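Local coordinates for TssK (Serratia sp. FS14, PDB 5Y0E), which is probably a baseplate component of the bacterial type VI secretion system, assembling as a trimer, at residues A120-V131 with A142-R150. Sequence-based numbering, arbitrary orientation.
Sequences ALARYLAYENEV and AALQFGRLR
L125 and R148, Y127 and F146, N129 and L144, and V131 and A142 face each other as hydrogen-bonded antiparallel pairs, with the non-hydrogen-bonded pairs Y124–L149, A126–G147, E128–Q145 and E130–A143 set between them. The strand axes come within 4.4 Å at 144°, and the ladder ends with R150 N to R123 O (2.9 Å).

On the face carrying F146, the Y127 ring lies across the F146 side chain: CE1 and CZ of Y127 both sit 3.5 Å from F146 CB. The two ring planes, 32° apart, meet obliquely rather than in a stack. Y127 gets there because its CG lies between the backbone N and the carbonyl carbon (chi1 68°), which brings the phenol over the partner strand. At the edge of the F146 ring, near its plane, come N129 CB, 3.6 Å from F146 CE2, and, at its outer end, V131 CG1, 3.9 Å from F146 CZ.

The opposite face has Y124 alongside L149, both pointing the same way, with Y124 CE1 3.9 Å from L149 CD2. R148 N lies at the edge of the Y124 ring, in its plane.

Where the regular pairing stops, R150 bends back at chi2 and chi3, laying its CG and CD against the backbone of Y124. Its NE then bonds A122 O at 2.8 Å, fairly straight and in the guanidinium plane, though above the carbonyl plane. NH1 of R150 forms a salt bridge with E116, so the guanidinium ties the loop leading into strand 124-131 to the partner strand.

G147 also pairs antiparallel with a strand of the second subunit; Y26 and Q22 of that same neighbouring subunit pack against Y124 and F146. The arrangement is a long, twisted beta hairpin whose sheet continues across a subunit interface of the TssK trimer.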
loop_
_atom_site.group_PDB
_atom_site.type_symbol
_atom_site.label_atom_id
_atom_site.label_comp_id
_atom_site.label_asym_id
_atom_site.label_seq_id
_atom_site.Cartn_x
_atom_site.Cartn_y
_atom_site.Cartn_z
ATOM N N ALA A 120 -42.832 9.680 -2.166
ATOM C CA ALA A 120 -42.726 9.991 -3.563
ATOM C C ALA A 120 -41.318 9.683 -3.974
ATOM O O ALA A 120 -40.375 10.193 -3.421
ATOM C CB ALA A 120 -43.053 11.438 -3.809
ATOM N N LEU A 121 -41.184 8.830 -4.959
ATOM C CA LEU A 121 -39.875 8.446 -5.407
ATOM C C LEU A 121 -39.169 9.331 -6.398
ATOM O O LEU A 121 -38.460 8.853 -7.248
ATOM C CB LEU A 121 -39.954 7.047 -5.955
ATOM C CG LEU A 121 -40.655 6.203 -4.919
ATOM C CD1 LEU A 121 -41.069 4.899 -5.542
ATOM C CD2 LEU A 121 -39.706 5.969 -3.772
ATOM N N ALA A 122 -39.351 10.622 -6.274
ATOM C CA ALA A 122 -38.685 11.547 -7.141
ATOM C C ALA A 122 -37.314 11.833 -6.593
ATOM O O ALA A 122 -37.128 11.889 -5.418
ATOM C CB ALA A 122 -39.484 12.817 -7.254
ATOM N N ARG A 123 -36.351 12.027 -7.461
ATOM C CA ARG A 123 -35.018 12.287 -7.013
ATOM C C ARG A 123 -34.792 13.740 -6.709
ATOM O O ARG A 123 -33.932 14.079 -5.946
ATOM C CB ARG A 123 -34.021 11.814 -8.050
ATOM C CG ARG A 123 -33.806 10.325 -8.033
ATOM C CD ARG A 123 -33.148 9.796 -9.278
ATOM N NE ARG A 123 -31.802 10.285 -9.402
ATOM C CZ ARG A 123 -30.731 9.651 -8.964
ATOM N NH1 ARG A 123 -30.842 8.499 -8.369
ATOM N NH2 ARG A 123 -29.546 10.174 -9.133
ATOM N N TYR A 124 -35.593 14.606 -7.285
ATOM C CA TYR A 124 -35.382 16.006 -7.062
ATOM C C TYR A 124 -36.591 16.788 -6.638
ATOM O O TYR A 124 -37.698 16.443 -6.950
ATOM C CB TYR A 124 -34.823 16.632 -8.326
ATOM C CG TYR A 124 -33.441 16.180 -8.680
ATOM C CD1 TYR A 124 -32.353 16.834 -8.196
ATOM C CD2 TYR A 124 -33.237 15.105 -9.502
ATOM C CE1 TYR A 124 -31.095 16.434 -8.508
ATOM C CE2 TYR A 124 -31.979 14.695 -9.821
ATOM C CZ TYR A 124 -30.911 15.370 -9.319
ATOM O OH TYR A 124 -29.652 14.978 -9.625
ATOM N N LEU A 125 -36.343 17.853 -5.900
ATOM C CA LEU A 125 -37.373 18.759 -5.472
ATOM C C LEU A 125 -36.979 20.087 -6.046
ATOM O O LEU A 125 -35.924 20.584 -5.760
ATOM C CB LEU A 125 -37.425 18.866 -3.978
ATOM C CG LEU A 125 -38.441 19.891 -3.539
ATOM C CD1 LEU A 125 -39.829 19.363 -3.775
ATOM C CD2 LEU A 125 -38.224 20.245 -2.093
ATOM N N ALA A 126 -37.856 20.678 -6.828
ATOM C CA ALA A 126 -37.548 21.924 -7.508
ATOM C C ALA A 126 -37.731 23.108 -6.574
ATOM O O ALA A 126 -38.667 23.147 -5.777
ATOM C CB ALA A 126 -38.431 22.089 -8.738
ATOM N N TYR A 127 -36.823 24.071 -6.672
ATOM C CA TYR A 127 -36.890 25.289 -5.889
ATOM C C TYR A 127 -36.416 26.450 -6.748
ATOM O O TYR A 127 -35.735 26.268 -7.756
ATOM C CB TYR A 127 -36.053 25.192 -4.621
ATOM C CG TYR A 127 -34.561 25.128 -4.850
ATOM C CD1 TYR A 127 -33.947 23.954 -5.255
ATOM C CD2 TYR A 127 -33.764 26.230 -4.626
ATOM C CE1 TYR A 127 -32.602 23.891 -5.440
ATOM C CE2 TYR A 127 -32.415 26.172 -4.813
ATOM C CZ TYR A 127 -31.839 25.003 -5.220
ATOM O OH TYR A 127 -30.490 24.956 -5.409
ATOM N N GLU A 128 -36.777 27.654 -6.339
ATOM C CA GLU A 128 -36.521 28.827 -7.151
ATOM C C GLU A 128 -35.326 29.595 -6.612
ATOM O O GLU A 128 -35.154 29.718 -5.400
ATOM C CB GLU A 128 -37.748 29.732 -7.197
ATOM C CG GLU A 128 -37.790 30.611 -8.422
ATOM C CD GLU A 128 -38.843 31.682 -8.319
ATOM O OE1 GLU A 128 -38.482 32.878 -8.375
ATOM O OE2 GLU A 128 -40.030 31.322 -8.166
ATOM N N ASN A 129 -34.501 30.106 -7.524
ATOM C CA ASN A 129 -33.360 30.934 -7.161
ATOM C C ASN A 129 -33.007 31.821 -8.344
ATOM O O ASN A 129 -33.316 31.500 -9.493
ATOM C CB ASN A 129 -32.157 30.085 -6.746
ATOM C CG ASN A 129 -31.318 30.752 -5.688
ATOM O OD1 ASN A 129 -31.424 31.957 -5.465
ATOM N ND2 ASN A 129 -30.481 29.974 -5.022
ATOM N N GLU A 130 -32.359 32.948 -8.060
ATOM C CA GLU A 130 -31.986 33.885 -9.107
ATOM C C GLU A 130 -30.478 34.082 -9.150
ATOM O O GLU A 130 -29.823 34.209 -8.114
ATOM C CB GLU A 130 -32.686 35.231 -8.938
ATOM C CG GLU A 130 -32.667 36.003 -10.250
ATOM C CD GLU A 130 -33.326 37.364 -10.224
ATOM O OE1 GLU A 130 -32.953 38.184 -9.363
ATOM O OE2 GLU A 130 -34.190 37.620 -11.097
ATOM N N VAL A 131 -29.937 34.129 -10.367
ATOM C CA VAL A 131 -28.499 34.101 -10.598
ATOM C C VAL A 131 -28.113 35.150 -11.624
ATOM O O VAL A 131 -28.802 35.334 -12.632
ATOM C CB VAL A 131 -28.034 32.719 -11.082
ATOM C CG1 VAL A 131 -28.212 31.711 -9.994
ATOM C CG2 VAL A 131 -28.816 32.309 -12.314
ATOM N N ALA A 142 -31.355 36.372 -13.527
ATOM C CA ALA A 142 -32.490 35.646 -14.062
ATOM C C ALA A 142 -32.913 34.591 -13.059
ATOM O O ALA A 142 -32.074 34.010 -12.372
ATOM C CB ALA A 142 -32.155 35.004 -15.406
ATOM N N ALA A 143 -34.214 34.365 -12.961
ATOM C CA ALA A 143 -34.772 33.462 -11.972
ATOM C C ALA A 143 -34.909 32.082 -12.589
ATOM O O ALA A 143 -35.560 31.933 -13.622
ATOM C CB ALA A 143 -36.128 33.973 -11.493
ATOM N N LEU A 144 -34.299 31.077 -11.969
ATOM C CA LEU A 144 -34.385 29.716 -12.477
ATOM C C LEU A 144 -34.928 28.772 -11.420
ATOM O O LEU A 144 -34.890 29.052 -10.227
ATOM C CB LEU A 144 -33.024 29.186 -12.959
ATOM C CG LEU A 144 -32.166 29.991 -13.952
ATOM C CD1 LEU A 144 -31.116 29.110 -14.586
ATOM C CD2 LEU A 144 -32.989 30.649 -15.026
ATOM N N GLN A 145 -35.427 27.647 -11.884
ATOM C CA GLN A 145 -35.781 26.534 -11.024
ATOM C C GLN A 145 -34.640 25.523 -11.010
ATOM O O GLN A 145 -34.312 24.927 -12.042
ATOM C CB GLN A 145 -37.083 25.888 -11.483
ATOM C CG GLN A 145 -38.229 26.288 -10.597
ATOM C CD GLN A 145 -39.562 25.783 -11.069
ATOM O OE1 GLN A 145 -39.742 25.464 -12.234
ATOM N NE2 GLN A 145 -40.508 25.687 -10.152
ATOM N N PHE A 146 -34.039 25.345 -9.843
ATOM C CA PHE A 146 -33.001 24.353 -9.643
ATOM C C PHE A 146 -33.584 23.074 -9.067
ATOM O O PHE A 146 -34.733 23.017 -8.647
ATOM C CB PHE A 146 -31.920 24.872 -8.710
ATOM C CG PHE A 146 -31.107 25.970 -9.284
ATOM C CD1 PHE A 146 -30.027 25.693 -10.093
ATOM C CD2 PHE A 146 -31.403 27.292 -8.992
ATOM C CE1 PHE A 146 -29.252 26.731 -10.618
ATOM C CE2 PHE A 146 -30.638 28.324 -9.509
ATOM C CZ PHE A 146 -29.559 28.046 -10.323
ATOM N N GLY A 147 -32.758 22.042 -9.051
ATOM C CA GLY A 147 -33.133 20.749 -8.498
ATOM C C GLY A 147 -32.300 20.442 -7.271
ATOM O O GLY A 147 -31.100 20.704 -7.245
ATOM N N ARG A 148 -32.941 19.869 -6.283
ATOM C CA ARG A 148 -32.300 19.554 -5.046
ATOM C C ARG A 148 -32.551 18.113 -4.750
ATOM O O ARG A 148 -33.663 17.653 -4.834
ATOM C CB ARG A 148 -32.888 20.439 -3.985
ATOM C CG ARG A 148 -32.576 20.059 -2.573
ATOM C CD ARG A 148 -33.664 20.616 -1.699
ATOM N NE ARG A 148 -33.589 20.149 -0.334
ATOM C CZ ARG A 148 -33.858 20.916 0.704
ATOM N NH1 ARG A 148 -33.782 20.430 1.924
ATOM N NH2 ARG A 148 -34.211 22.162 0.511
ATOM N N LEU A 149 -31.483 17.407 -4.417
ATOM C CA LEU A 149 -31.523 15.982 -4.143
ATOM C C LEU A 149 -32.359 15.617 -2.959
ATOM O O LEU A 149 -32.128 16.081 -1.876
ATOM C CB LEU A 149 -30.128 15.462 -3.891
ATOM C CG LEU A 149 -29.338 14.928 -5.059
ATOM C CD1 LEU A 149 -28.026 14.434 -4.533
ATOM C CD2 LEU A 149 -30.071 13.822 -5.749
ATOM N N ARG A 150 -33.288 14.710 -3.166
ATOM C CA ARG A 150 -34.169 14.275 -2.116
ATOM C C ARG A 150 -33.602 13.165 -1.263
ATOM O O ARG A 150 -34.075 12.058 -1.266
ATOM C CB ARG A 150 -35.501 13.889 -2.707
ATOM C CG ARG A 150 -36.051 14.997 -3.570
ATOM C CD ARG A 150 -37.543 15.083 -3.538
ATOM N NE ARG A 150 -38.129 13.775 -3.587
ATOM C CZ ARG A 150 -38.988 13.321 -2.702
ATOM N NH1 ARG A 150 -39.353 14.069 -1.713
ATOM N NH2 ARG A 150 -39.475 12.128 -2.805
#